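Local coordinates for sensor histidine kinase CitA (Klebsiella pneumoniae, PDB 1P0Z), which senses citrate outside the inner membrane through its periplasmic domain and, as a histidine kinase, probably activates the response regulator CitB by phosphorylation to induce citrate-fermentation genes, at residues Gln30-Ala35 and Ser59-Tyr64; Ala50-Val55 and Ser101-Ser106; Asp81-Asn86 and Lys105-Asp110. One frame throughout, in Å; residues are numbered along the deposited sequence.

Contact 1: Gln30-Ala35 and Ser59-Tyr64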
loop_
_atom_site.group_PDB
_atom_site.type_symbol
_atom_site.label_atom_id
_atom_site.label_comp_id
_atom_site.label_asym_id
_atom_site.label_seq_id
_atom_site.Cartn_x
_atom_site.Cartn_y
_atom_site.Cartn_z
ATOM N N GLN A 30 -8.834 9.822 -7.694
ATOM C CA GLN A 30 -8.931 10.772 -8.800
ATOM C C GLN A 30 -9.449 12.103 -8.283
ATOM O O GLN A 30 -8.986 13.160 -8.704
ATOM C CB GLN A 30 -9.875 10.239 -9.892
ATOM C CG GLN A 30 -9.315 9.038 -10.626
ATOM C CD GLN A 30 -10.245 8.471 -11.680
ATOM O OE1 GLN A 30 -11.420 8.194 -11.416
ATOM N NE2 GLN A 30 -9.711 8.272 -12.883
ATOM N N LYS A 31 -10.406 12.032 -7.361
ATOM C CA LYS A 31 -11.020 13.215 -6.750
ATOM C C LYS A 31 -10.244 13.788 -5.564
ATOM O O LYS A 31 -10.583 14.867 -5.050
ATOM C CB LYS A 31 -12.430 12.870 -6.260
ATOM C CG LYS A 31 -13.414 12.512 -7.353
ATOM C CD LYS A 31 -14.719 12.066 -6.762
ATOM C CE LYS A 31 -15.724 11.735 -7.853
ATOM N NZ LYS A 31 -16.979 11.189 -7.275
ATOM N N ARG A 32 -9.229 13.049 -5.125
ATOM C CA ARG A 32 -8.385 13.406 -3.989
ATOM C C ARG A 32 -9.262 13.623 -2.764
ATOM O O ARG A 32 -9.062 14.556 -1.982
ATOM C CB ARG A 32 -7.546 14.655 -4.296
ATOM C CG ARG A 32 -6.549 14.471 -5.440
ATOM C CD ARG A 32 -5.570 15.653 -5.550
ATOM N NE ARG A 32 -4.601 15.712 -4.453
ATOM C CZ ARG A 32 -3.499 14.961 -4.391
ATOM N NH1 ARG A 32 -3.231 14.099 -5.367
ATOM N NH2 ARG A 32 -2.660 15.077 -3.364
ATOM N N ASP A 33 -10.250 12.754 -2.599
ATOM C CA ASP A 33 -11.155 12.859 -1.476
ATOM C C ASP A 33 -10.624 12.048 -0.287
ATOM O O ASP A 33 -10.951 10.856 -0.157
ATOM C CB ASP A 33 -12.528 12.331 -1.869
ATOM C CG ASP A 33 -13.574 12.593 -0.803
ATOM O OD1 ASP A 33 -13.205 12.778 0.383
ATOM O OD2 ASP A 33 -14.782 12.601 -1.154
ATOM N N LEU A 34 -9.854 12.706 0.584
ATOM C CA LEU A 34 -9.238 12.061 1.756
ATOM C C LEU A 34 -10.176 11.353 2.722
ATOM O O LEU A 34 -9.868 10.249 3.195
ATOM C CB LEU A 34 -8.391 13.072 2.546
ATOM C CG LEU A 34 -7.278 13.769 1.746
ATOM C CD1 LEU A 34 -6.467 14.608 2.725
ATOM C CD2 LEU A 34 -6.370 12.760 1.017
ATOM N N ALA A 35 -11.311 11.981 3.030
ATOM C CA ALA A 35 -12.265 11.362 3.947
ATOM C C ALA A 35 -12.850 10.109 3.321
ATOM O O ALA A 35 -13.074 9.108 4.013
ATOM C CB ALA A 35 -13.399 12.336 4.282
ATOM N N SER A 59 2.397 10.944 -7.496
ATOM C CA SER A 59 3.745 11.421 -7.208
ATOM C C SER A 59 4.261 10.795 -5.909
ATOM O O SER A 59 5.371 11.101 -5.457
ATOM C CB SER A 59 3.745 12.951 -7.080
ATOM O OG SER A 59 3.057 13.342 -5.895
ATOM N N GLY A 60 3.455 9.922 -5.299
ATOM C CA GLY A 60 3.891 9.293 -4.065
ATOM C C GLY A 60 3.569 10.089 -2.810
ATOM O O GLY A 60 4.123 9.812 -1.734
ATOM N N GLN A 61 2.715 11.099 -2.935
ATOM C CA GLN A 61 2.294 11.853 -1.743
ATOM C C GLN A 61 1.197 11.003 -1.053
ATOM O O GLN A 61 0.268 10.555 -1.693
ATOM C CB GLN A 61 1.700 13.223 -2.134
ATOM C CG GLN A 61 1.302 14.012 -0.888
ATOM C CD GLN A 61 0.656 15.349 -1.233
ATOM O OE1 GLN A 61 -0.551 15.547 -1.050
ATOM N NE2 GLN A 61 1.464 16.269 -1.746
ATOM N N ARG A 62 1.309 10.785 0.254
ATOM C CA ARG A 62 0.315 9.953 0.940
ATOM C C ARG A 62 -1.077 10.553 1.046
ATOM O O ARG A 62 -1.241 11.705 1.451
ATOM C CB ARG A 62 0.798 9.569 2.343
ATOM C CG ARG A 62 2.126 8.795 2.347
ATOM C CD ARG A 62 2.377 8.223 3.767
ATOM N NE ARG A 62 3.741 7.690 3.887
ATOM C CZ ARG A 62 4.801 8.455 4.150
ATOM N NH1 ARG A 62 4.651 9.776 4.338
ATOM N NH2 ARG A 62 6.006 7.913 4.201
ATOM N N LEU A 63 -2.060 9.754 0.638
ATOM C CA LEU A 63 -3.461 10.113 0.738
ATOM C C LEU A 63 -4.058 9.412 1.973
ATOM O O LEU A 63 -5.129 9.790 2.465
ATOM C CB LEU A 63 -4.219 9.679 -0.522
ATOM C CG LEU A 63 -3.693 10.263 -1.829
ATOM C CD1 LEU A 63 -4.455 9.671 -3.004
ATOM C CD2 LEU A 63 -3.807 11.790 -1.805
ATOM N N TYR A 64 -3.353 8.376 2.458
ATOM C CA TYR A 64 -3.784 7.645 3.642
ATOM C C TYR A 64 -2.596 6.964 4.290
ATOM O O TYR A 64 -1.733 6.420 3.589
ATOM C CB TYR A 64 -4.830 6.559 3.271
ATOM C CG TYR A 64 -5.291 5.719 4.464
ATOM C CD1 TYR A 64 -4.553 4.608 4.893
ATOM C CD2 TYR A 64 -6.475 6.033 5.152
ATOM C CE1 TYR A 64 -4.988 3.824 5.980
ATOM C CE2 TYR A 64 -6.922 5.263 6.235
ATOM C CZ TYR A 64 -6.182 4.160 6.640
ATOM O OH TYR A 64 -6.681 3.378 7.646
HETATM O O HOH W 1 -7.328 9.600 4.055
#

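Contact 2: Ala50-Val55 and Ser101-Ser106. With NA (sodium ion), chain L; OMO (Mo(VI)(=O)(oh)2 cluster), chain N; FLC (citrate anion), chain K.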
loop_
_atom_site.group_PDB
_atom_site.type_symbol
_atom_site.label_atom_id
_atom_site.label_comp_id
_atom_site.label_asym_id
_atom_site.label_seq_id
_atom_site.Cartn_x
_atom_site.Cartn_y
_atom_site.Cartn_z
ATOM N N ALA A 50 -2.872 -7.371 8.366
ATOM C CA ALA A 50 -1.690 -6.542 8.058
ATOM C C ALA A 50 -1.442 -5.480 9.141
ATOM O O ALA A 50 -2.363 -4.986 9.830
ATOM C CB ALA A 50 -1.872 -5.842 6.709
ATOM N N THR A 51 -0.186 -5.084 9.290
ATOM C CA THR A 51 0.166 -4.044 10.256
ATOM C C THR A 51 -0.352 -2.687 9.807
ATOM O O THR A 51 -0.823 -1.872 10.631
ATOM C CB THR A 51 1.695 -3.902 10.396
ATOM O OG1 THR A 51 2.246 -5.163 10.714
ATOM C CG2 THR A 51 2.052 -2.934 11.542
ATOM N N TYR A 52 -0.279 -2.435 8.504
ATOM C CA TYR A 52 -0.699 -1.153 7.986
ATOM C C TYR A 52 -1.043 -1.208 6.513
ATOM O O TYR A 52 -0.710 -2.164 5.812
ATOM C CB TYR A 52 0.434 -0.096 8.175
ATOM C CG TYR A 52 1.721 -0.390 7.402
ATOM C CD1 TYR A 52 1.842 -0.071 6.050
ATOM C CD2 TYR A 52 2.812 -1.000 8.037
ATOM C CE1 TYR A 52 3.013 -0.360 5.335
ATOM C CE2 TYR A 52 3.985 -1.262 7.350
ATOM C CZ TYR A 52 4.072 -0.942 5.979
ATOM O OH TYR A 52 5.203 -1.215 5.251
ATOM N N ILE A 53 -1.692 -0.136 6.051
ATOM C CA ILE A 53 -1.965 0.029 4.633
ATOM C C ILE A 53 -1.700 1.508 4.375
ATOM O O ILE A 53 -2.185 2.366 5.121
ATOM C CB ILE A 53 -3.443 -0.253 4.258
ATOM C CG1 ILE A 53 -3.790 -1.689 4.628
ATOM C CG2 ILE A 53 -3.644 0.028 2.757
ATOM C CD1 ILE A 53 -5.272 -2.053 4.402
ATOM N N THR A 54 -0.946 1.793 3.317
ATOM C CA THR A 54 -0.658 3.157 2.925
ATOM C C THR A 54 -1.176 3.355 1.504
ATOM O O THR A 54 -1.047 2.445 0.662
ATOM C CB THR A 54 0.891 3.424 2.893
ATOM O OG1 THR A 54 1.416 3.358 4.228
ATOM C CG2 THR A 54 1.198 4.834 2.287
ATOM N N VAL A 55 -1.772 4.525 1.231
ATOM C CA VAL A 55 -2.234 4.824 -0.118
ATOM C C VAL A 55 -1.549 6.127 -0.534
ATOM O O VAL A 55 -1.535 7.104 0.243
ATOM C CB VAL A 55 -3.765 5.051 -0.202
ATOM C CG1 VAL A 55 -4.133 5.403 -1.672
ATOM C CG2 VAL A 55 -4.521 3.775 0.268
ATOM N N SER A 101 9.502 -3.987 7.573
ATOM C CA SER A 101 8.280 -4.680 7.168
ATOM C C SER A 101 8.306 -5.174 5.745
ATOM O O SER A 101 8.966 -4.599 4.885
ATOM C CB SER A 101 7.090 -3.689 7.272
ATOM O OG SER A 101 7.313 -2.485 6.492
ATOM N N LEU A 102 7.562 -6.250 5.490
ATOM C CA LEU A 102 7.430 -6.807 4.132
ATOM C C LEU A 102 6.196 -6.092 3.567
ATOM O O LEU A 102 5.152 -6.089 4.231
ATOM C CB LEU A 102 7.182 -8.316 4.240
ATOM C CG LEU A 102 7.532 -9.204 3.042
ATOM C CD1 LEU A 102 8.983 -9.038 2.668
ATOM C CD2 LEU A 102 7.242 -10.649 3.396
ATOM N N ARG A 103 6.294 -5.508 2.362
ATOM C CA ARG A 103 5.205 -4.742 1.754
ATOM C C ARG A 103 4.765 -5.388 0.476
ATOM O O ARG A 103 5.612 -5.878 -0.269
ATOM C CB ARG A 103 5.665 -3.332 1.321
ATOM C CG ARG A 103 6.227 -2.472 2.446
ATOM C CD ARG A 103 7.828 -2.526 2.504
ATOM N NE ARG A 103 8.120 -1.625 3.616
ATOM C CZ ARG A 103 8.256 -0.296 3.496
ATOM N NH1 ARG A 103 8.209 0.272 2.304
ATOM N NH2 ARG A 103 8.291 0.472 4.615
ATOM N N GLY A 104 3.467 -5.402 0.247
ATOM C CA GLY A 104 2.976 -5.823 -1.064
ATOM C C GLY A 104 2.558 -4.472 -1.667
ATOM O O GLY A 104 1.804 -3.733 -1.032
ATOM N N LYS A 105 3.045 -4.149 -2.874
ATOM C CA LYS A 105 2.758 -2.869 -3.523
ATOM C C LYS A 105 2.118 -3.099 -4.858
ATOM O O LYS A 105 2.470 -4.046 -5.554
ATOM C CB LYS A 105 4.045 -2.103 -3.767
ATOM C CG LYS A 105 4.946 -1.938 -2.501
ATOM C CD LYS A 105 5.244 -0.459 -2.276
ATOM C CE LYS A 105 6.348 -0.293 -1.304
ATOM N NZ LYS A 105 6.518 1.164 -1.065
ATOM N N SER A 106 1.149 -2.239 -5.202
ATOM C CA SER A 106 0.501 -2.389 -6.522
ATOM C C SER A 106 0.001 -0.998 -6.904
ATOM O O SER A 106 -0.495 -0.245 -6.051
ATOM C CB SER A 106 -0.695 -3.362 -6.402
ATOM O OG SER A 106 -1.244 -3.616 -7.702
HETATM NA NA NA L . -3.052 -2.643 -8.975
HETATM O OM1 OMO N . 8.821 5.165 4.343
HETATM MO MO OMO N . 7.885 4.183 3.043
HETATM O OR1 OMO N . 9.079 3.027 2.631
HETATM O OM2 OMO N . 7.948 5.320 1.722
HETATM C CAC FLC K . 5.692 3.149 7.157
HETATM C CA FLC K . 5.028 2.400 5.969
HETATM C CB FLC K . 5.550 2.924 4.546
HETATM C CBC FLC K . 5.116 4.395 4.198
HETATM C CG FLC K . 5.115 1.885 3.406
HETATM C CGC FLC K . 5.550 2.188 1.954
HETATM O OA1 FLC K . 5.504 4.346 7.293
HETATM O OA2 FLC K . 6.443 2.452 7.843
HETATM O OB1 FLC K . 3.935 4.724 4.334
HETATM O OB2 FLC K . 5.991 5.158 3.730
HETATM O OG1 FLC K . 6.446 3.076 1.720
HETATM O OG2 FLC K . 4.985 1.555 1.091
HETATM O OHB FLC K . 6.984 2.922 4.483
HETATM O O HOH W 2 -1.807 -3.665 -10.901
HETATM O O HOH W 3 -4.497 -1.830 -10.822
HETATM O O HOH W 4 -4.443 -4.565 -8.993
#

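Contact 3: Asp81-Asn86 and Lys105-Asp110. With NA (sodium ion), chain L.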
loop_
_atom_site.group_PDB
_atom_site.type_symbol
_atom_site.label_atom_id
_atom_site.label_comp_id
_atom_site.label_asym_id
_atom_site.label_seq_id
_atom_site.Cartn_x
_atom_site.Cartn_y
_atom_site.Cartn_z
ATOM N N ASP A 81 8.952 3.284 -6.674
ATOM C CA ASP A 81 9.116 3.674 -8.073
ATOM C C ASP A 81 8.619 2.688 -9.098
ATOM O O ASP A 81 7.991 3.092 -10.095
ATOM C CB ASP A 81 10.588 3.984 -8.346
ATOM C CG ASP A 81 10.967 5.386 -7.889
ATOM O OD1 ASP A 81 10.316 5.903 -6.943
ATOM O OD2 ASP A 81 11.916 5.965 -8.471
ATOM N N GLU A 82 8.866 1.394 -8.861
ATOM C CA GLU A 82 8.457 0.438 -9.880
ATOM C C GLU A 82 6.943 0.370 -10.058
ATOM O O GLU A 82 6.466 0.099 -11.164
ATOM C CB GLU A 82 9.103 -0.925 -9.629
ATOM C CG GLU A 82 10.660 -0.801 -9.718
ATOM C CD GLU A 82 11.144 -0.062 -11.000
ATOM O OE1 GLU A 82 10.617 -0.300 -12.124
ATOM O OE2 GLU A 82 12.082 0.777 -10.888
ATOM N N ALA A 83 6.191 0.649 -8.998
ATOM C CA ALA A 83 4.738 0.655 -9.118
ATOM C C ALA A 83 4.281 1.998 -9.715
ATOM O O ALA A 83 3.438 2.025 -10.620
ATOM C CB ALA A 83 4.086 0.474 -7.728
ATOM N N LEU A 84 4.832 3.098 -9.215
ATOM C CA LEU A 84 4.408 4.420 -9.663
ATOM C C LEU A 84 4.804 4.773 -11.075
ATOM O O LEU A 84 4.035 5.436 -11.808
ATOM C CB LEU A 84 4.933 5.506 -8.710
ATOM C CG LEU A 84 4.229 5.527 -7.345
ATOM C CD1 LEU A 84 4.957 6.463 -6.400
ATOM C CD2 LEU A 84 2.724 5.890 -7.518
ATOM N N ILE A 85 5.984 4.326 -11.474
ATOM C CA ILE A 85 6.482 4.643 -12.802
ATOM C C ILE A 85 6.246 3.552 -13.817
ATOM O O ILE A 85 5.831 3.844 -14.964
ATOM C CB ILE A 85 8.007 4.953 -12.730
ATOM C CG1 ILE A 85 8.239 6.152 -11.808
ATOM C CG2 ILE A 85 8.561 5.230 -14.129
ATOM C CD1 ILE A 85 9.713 6.384 -11.534
ATOM N N ASN A 86 6.465 2.289 -13.408
ATOM C CA ASN A 86 6.353 1.175 -14.317
ATOM C C ASN A 86 5.159 0.236 -14.134
ATOM O O ASN A 86 5.046 -0.782 -14.803
ATOM C CB ASN A 86 7.687 0.422 -14.307
ATOM C CG ASN A 86 8.792 1.264 -14.911
ATOM O OD1 ASN A 86 8.559 1.894 -15.952
ATOM N ND2 ASN A 86 9.983 1.307 -14.285
ATOM N N LYS A 105 3.045 -4.149 -2.874
ATOM C CA LYS A 105 2.758 -2.869 -3.523
ATOM C C LYS A 105 2.118 -3.099 -4.858
ATOM O O LYS A 105 2.470 -4.046 -5.554
ATOM C CB LYS A 105 4.045 -2.103 -3.767
ATOM C CG LYS A 105 4.946 -1.938 -2.501
ATOM C CD LYS A 105 5.244 -0.459 -2.276
ATOM C CE LYS A 105 6.348 -0.293 -1.304
ATOM N NZ LYS A 105 6.518 1.164 -1.065
ATOM N N SER A 106 1.149 -2.239 -5.202
ATOM C CA SER A 106 0.501 -2.389 -6.522
ATOM C C SER A 106 0.001 -0.998 -6.904
ATOM O O SER A 106 -0.495 -0.245 -6.051
ATOM C CB SER A 106 -0.695 -3.362 -6.402
ATOM O OG SER A 106 -1.244 -3.616 -7.702
ATOM N N PRO A 107 0.068 -0.650 -8.207
ATOM C CA PRO A 107 -0.399 0.684 -8.609
ATOM C C PRO A 107 -1.921 0.729 -8.646
ATOM O O PRO A 107 -2.588 -0.314 -8.792
ATOM C CB PRO A 107 0.144 0.830 -10.045
ATOM C CG PRO A 107 0.173 -0.602 -10.574
ATOM C CD PRO A 107 0.634 -1.412 -9.330
ATOM N N ILE A 108 -2.475 1.908 -8.434
ATOM C CA ILE A 108 -3.921 2.129 -8.590
ATOM C C ILE A 108 -3.940 2.775 -9.990
ATOM O O ILE A 108 -3.213 3.742 -10.228
ATOM C CB ILE A 108 -4.465 3.158 -7.588
ATOM C CG1 ILE A 108 -4.112 2.759 -6.152
ATOM C CG2 ILE A 108 -5.978 3.280 -7.776
ATOM C CD1 ILE A 108 -4.516 3.823 -5.107
ATOM N N GLN A 109 -4.759 2.240 -10.897
ATOM C CA GLN A 109 -4.817 2.708 -12.297
ATOM C C GLN A 109 -6.195 3.143 -12.742
ATOM O O GLN A 109 -7.184 2.585 -12.285
ATOM C CB GLN A 109 -4.345 1.581 -13.209
ATOM C CG GLN A 109 -2.847 1.324 -13.100
ATOM C CD GLN A 109 -2.454 -0.004 -13.685
ATOM O OE1 GLN A 109 -2.724 -1.058 -13.096
ATOM N NE2 GLN A 109 -1.819 0.022 -14.865
ATOM N N ASP A 110 -6.263 4.144 -13.626
ATOM C CA ASP A 110 -7.585 4.501 -14.153
ATOM C C ASP A 110 -7.962 3.484 -15.248
ATOM O O ASP A 110 -7.204 2.552 -15.539
ATOM C CB ASP A 110 -7.645 5.960 -14.676
ATOM C CG ASP A 110 -6.739 6.233 -15.862
ATOM O OD1 ASP A 110 -6.348 5.319 -16.612
ATOM O OD2 ASP A 110 -6.434 7.439 -16.066
HETATM NA NA NA L . -3.052 -2.643 -8.975
HETATM O O HOH W 3 -4.497 -1.830 -10.822
HETATM O O HOH W 2 -1.807 -3.665 -10.901
HETATM O O HOH W 4 -4.443 -4.565 -8.993
#

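Contact 1: Gln30-Ala35 and Ser59-Tyr64
Leu34 and Leu63 meet methyl to methyl, with Leu34 CD2 3.9 Å from Leu63 CD2 and the two side chains crossing at about a right angle. The same Leu34 methyl also lies against the backbone, 3.5 Å from Leu63 O. On the far part of the contact, Leu63 CD2 lies over one face of the Arg32 guanidinium, 3.8 Å from Arg32 NH2, so a branched aliphatic side chain serves both an apolar neighbour and the flat face of a charged one. At the guanidinium edge sits Gln61 OE1, in plane and 3.2 Å from Arg32 NH2. The angle is too poor for a hydrogen bond, and the amide plane is turned 83° from the guanidinium. A polar link comes instead from water 1, which donates to Leu34 O (2.8 Å) and to Leu63 O (2.7 Å), bridging the two main chains.

The contact joins the turn between two helices to the edge strand 62-64 of the antiparallel sheet in this periplasmic PAS-like (Cache) domain. Leu63 and Tyr64 share Val55 as their partner on strand 52-57, a classic beta bulge that accompanies a bend in the chain. Arg32 occupies the positive-phi position (phi 56°) of a Schellman motif ending the preceding helix. Its chain bends at chi3 (70°), carrying the guanidinium across to Gln61 and Leu63, and its main polar partner is Asp57, salt-bridged to NH1. Asp57 also accepts from the backbone N of Ser59 and of Gln61, tying the loop to the same carboxylate. One residue after Arg32, Asp33 is the N-cap of helix 34-47, its carboxylate accepting from Arg36 N in the first turn and thereby setting the helix start that presents Leu34. From the next turn of this helix, Ile37 packs on Leu63 and Tyr64.

Contact 2: Ala50-Val55 and Ser101-Ser106
The Tyr52 ring carries the citrate on one face, where methylene carbon CA of the anion stands 3.4 Å above the plane, offset toward the rim; Ser101 OG lies at the ring edge, in plane. The Arg103 guanidinium, turned 73° from that ring, has Tyr52 OH and citrate CG over a face, while the molybdenum cluster bound to the citrate sits at its edge. Tyrosine suits this place because its ring offers a flat apolar wall and its hydroxyl a donor: Tyr52 OH gives its proton to Ser101 OG at 2.8 Å. Ser101 OG stands between its own backbone N and carbonyl carbon, which points it at the phenol. Next to this bond, Arg103 CG approaches Tyr52 OH to 3.2 Å, and a bend at chi2 (97°) sends the rest of the arginine toward the anion.

Arg103 NH1 donates to cluster oxygen OR1 at 2.9 Å, with an N-H...O angle of 155°, whereas NH2 makes a weak bond of 2.8 Å to the citrate hydroxyl OHB. Two further residues grip separate carboxylates: Lys105 NZ donates to citrate OG2 (2.7 Å) and Thr54 OG1 to citrate OB1 (2.9 Å). Asp79 forms salt bridges with both Arg103 and Lys105, so it probably offsets part of their charge and orients them.

Strand 115-124 runs between strands 52-57 and 101-109, and the long side chains span it on one face of the sheet; on the other, Ile53 and Leu102 meet helix 6-20. Arg62 and His65 also bond to the citrate, and Arg94 to the cluster. This is the citrate-binding pocket of an extracellular PAS domain, built on one face of its antiparallel sheet, here occupied by citrate coordinating molybdenum through three oxygens.

Contact 3: Asp81-Asn86 and Lys105-Asp110
Proline ring closure fixes Pro107 at phi -77°, an extended strand conformation in which its ring faces Ala83 while its carbonyl oxygen is left for the sodium ion. Just before it, Ser106 has OG anti to the backbone N (chi1 -174°), which carries the hydroxyl to the same ion.

Across the contact, Pro107 CB lies 3.6 Å from Ala83 O, and Pro107 CD lies 4.2 Å from Ala83 CB. The touch is van der Waals packing, ring carbon against a helix carbonyl and a methyl, with the CA atoms of Ala83 and Pro107 5.2 Å apart. A methyl group is the right size here: it points at the strand and lets the helix settle against the proline ring, with Ile118 of the adjacent strand also meeting Ala83. Proline gives the helix a smooth surface and, having no N-H, leaves no backbone donor in need of an acceptor.

The helix is braced on its exposed side by its own side chains. Asn86 ND2 donates to Glu82 OE1 at 2.8 Å and a nearly straight 169°, using the syn side of the carboxylate and bridging one helical turn.

Behind the proline, Ser106 OG and Pro107 O each bind sodium at 2.4 Å. Waters 2, 3 and 4 and Ser20 of helix 6-20 complete six oxygen ligands, a hard, uncharged set well matched to this ion. Ser106 OG is also hydrogen-bonded to Ser89, which fixes its placing. One bound water is held from a second side, since water 3 donates to Gln109 OE1 at 3.0 Å, and Gln109 NE2 bonds to Gly113 O.

The short helix 81-86 packs on the ligand-binding face of strand 101-109, as connecting helices do in the PAS fold, and a sodium site joins that strand to helix 6-20.

Overall arrangement
Contacts 2 and 3 are buried and share strand 101-109, Lys105 and Ser106 included, whereas contact 1 is partly buried at the outer strand of the same sheet. Their chemistry follows their places. Contact 2, near the centre of the chain, is dense with charges and hydroxyls directed at an anion; contact 3 is simple van der Waals packing of alanine on proline, backed by a metal site; contact 1 mixes leucine packing, an exposed arginine salt-bridged to Asp57 and a bridging water. Strands 52-57 and 62-64 join contacts 1 and 2 through backbone pairing at Val55, and Val55 also packs on Ile108 of contact 3. Leu84 of contact 3 rests on Gly60 of contact 1.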